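Local structure of ATP-dependent CLP protease, putative (Plasmodium falciparum, 2F6I) at residues Ile66-Ile71 / Ile95-Gln100. The protein probably acts as the proteolytic subunit of an ATP-dependent Clp protease, a serine peptidase of family S14 that cuts proteins into small peptides. Sequence-based numbering, arbitrary orientation.
Sequences INHNDI and IKSDIQ
Where Ile71 meets Ile99, two neighbouring strands fall into parallel register, and the loops before them show how side chains and a water can join two segments not yet bonded as a sheet. Ile71 N donates to Asp98 O (2.9 Å, 174° at the hydrogen), and Gln100 N returns a bond to Ile71 O (3.0 Å), so Ile71 straddles Ile99. On the face of the sheet that bears Ile71 and Ile99, the CD1 atoms of Ile71 and Ile95 meet tip to tip at 4.0 Å. Ile71 has CG1 anti to its carbonyl carbon (chi1 -65°) and the chain extended beyond it, which also lays CD1 on Ser97 CB, 3.8 Å away. Ser97 turns its OG to the loop, 3.1 Å from His68 CA, and hydrogen-bonds Asp64 and Arg40. Further back, the aliphatic root of Lys96 lies over one face of the His68 ring in a CH-pi contact, CB 3.5 Å from the centroid, both side chains running the same way. The carboxylate planes of Asp70 and Asp98 are nearly parallel, 10° apart, although the two side chains cross at a slant; Lys122 and Lys119 form salt bridges with Asp70 and probably ease the like charges. One water bridges His68 O, Asp70 OD1 and Asp98 N. Such pairing at the start of strands 71-77 and 99-104, joined through helix 82-94, belongs to the beta-alpha-beta crossover of the ClpP fold.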
# COMPACT_ATOMS: atom_id res chain seq x y z
N ILE C 66 -18.13 38.26 -25.47
CA ILE C 66 -17.38 38.99 -26.49
C ILE C 66 -18.35 39.45 -27.57
O ILE C 66 -18.53 40.64 -27.79
CB ILE C 66 -16.30 38.09 -27.13
CG1 ILE C 66 -15.37 37.53 -26.05
CG2 ILE C 66 -15.51 38.88 -28.17
CD1 ILE C 66 -14.64 38.60 -25.24
N ASN C 67 -18.97 38.48 -28.24
CA ASN C 67 -19.96 38.75 -29.27
C ASN C 67 -20.92 37.58 -29.28
O ASN C 67 -20.85 36.70 -28.42
CB ASN C 67 -19.29 38.90 -30.64
CG ASN C 67 -18.49 37.69 -31.04
OD1 ASN C 67 -17.26 37.68 -30.91
ND2 ASN C 67 -19.17 36.65 -31.51
N HIS C 68 -21.83 37.54 -30.25
CA HIS C 68 -22.80 36.45 -30.30
C HIS C 68 -22.72 35.62 -31.57
O HIS C 68 -23.72 35.06 -32.02
CB HIS C 68 -24.21 37.00 -30.13
CG HIS C 68 -24.46 37.62 -28.79
ND1 HIS C 68 -25.62 38.30 -28.47
CD2 HIS C 68 -23.69 37.67 -27.67
CE1 HIS C 68 -25.55 38.73 -27.23
NE2 HIS C 68 -24.39 38.36 -26.72
N ASN C 69 -21.53 35.53 -32.14
CA ASN C 69 -21.34 34.74 -33.35
C ASN C 69 -21.39 33.27 -32.97
O ASN C 69 -21.43 32.92 -31.79
CB ASN C 69 -20.00 35.07 -34.02
CG ASN C 69 -19.90 36.53 -34.42
OD1 ASN C 69 -20.85 37.11 -34.94
ND2 ASN C 69 -18.73 37.12 -34.18
N ASP C 70 -21.38 32.40 -33.97
CA ASP C 70 -21.43 30.96 -33.72
C ASP C 70 -20.22 30.39 -32.98
O ASP C 70 -19.07 30.75 -33.26
CB ASP C 70 -21.62 30.22 -35.05
CG ASP C 70 -23.05 30.27 -35.54
OD1 ASP C 70 -23.71 31.31 -35.37
OD2 ASP C 70 -23.52 29.26 -36.11
N ILE C 71 -20.50 29.50 -32.04
CA ILE C 71 -19.47 28.83 -31.26
C ILE C 71 -19.46 27.37 -31.73
O ILE C 71 -20.51 26.72 -31.78
CB ILE C 71 -19.80 28.85 -29.75
CG1 ILE C 71 -19.77 30.28 -29.22
CG2 ILE C 71 -18.81 27.98 -28.99
CD1 ILE C 71 -20.18 30.41 -27.77
N ILE C 95 -26.99 31.23 -23.32
CA ILE C 95 -26.26 32.19 -24.13
C ILE C 95 -26.96 32.50 -25.45
O ILE C 95 -27.74 31.69 -25.96
CB ILE C 95 -24.82 31.70 -24.42
CG1 ILE C 95 -24.86 30.41 -25.24
CG2 ILE C 95 -24.09 31.46 -23.11
CD1 ILE C 95 -23.49 29.92 -25.67
N LYS C 96 -26.68 33.67 -26.00
CA LYS C 96 -27.27 34.10 -27.26
C LYS C 96 -26.64 33.39 -28.45
O LYS C 96 -27.35 32.99 -29.38
CB LYS C 96 -27.11 35.62 -27.42
CG LYS C 96 -28.27 36.44 -26.84
CD LYS C 96 -28.57 36.05 -25.40
CE LYS C 96 -29.84 36.74 -24.90
NZ LYS C 96 -30.22 36.28 -23.54
N SER C 97 -25.32 33.23 -28.42
CA SER C 97 -24.60 32.57 -29.50
C SER C 97 -25.16 31.19 -29.80
O SER C 97 -25.55 30.44 -28.91
CB SER C 97 -23.12 32.43 -29.14
OG SER C 97 -22.50 33.68 -28.95
N ASP C 98 -25.21 30.86 -31.09
CA ASP C 98 -25.68 29.55 -31.50
C ASP C 98 -24.49 28.61 -31.44
O ASP C 98 -23.35 29.03 -31.62
CB ASP C 98 -26.24 29.61 -32.92
CG ASP C 98 -27.65 30.17 -32.96
OD1 ASP C 98 -27.88 31.26 -32.40
OD2 ASP C 98 -28.54 29.53 -33.56
N ILE C 99 -24.76 27.34 -31.18
CA ILE C 99 -23.69 26.36 -31.06
C ILE C 99 -23.77 25.23 -32.06
O ILE C 99 -24.76 24.49 -32.09
CB ILE C 99 -23.69 25.74 -29.65
CG1 ILE C 99 -23.42 26.82 -28.60
CG2 ILE C 99 -22.65 24.62 -29.56
CD1 ILE C 99 -23.41 26.32 -27.18
N GLN C 100 -22.75 25.09 -32.90
CA GLN C 100 -22.74 23.98 -33.84
C GLN C 100 -21.86 22.90 -33.24
O GLN C 100 -20.73 23.17 -32.81
CB GLN C 100 -22.25 24.41 -35.22
CG GLN C 100 -20.97 25.19 -35.28
CD GLN C 100 -20.59 25.54 -36.71
OE1 GLN C 100 -20.09 24.69 -37.45
NE2 GLN C 100 -20.86 26.78 -37.11
O HOH W 1 -24.84 32.76 -33.29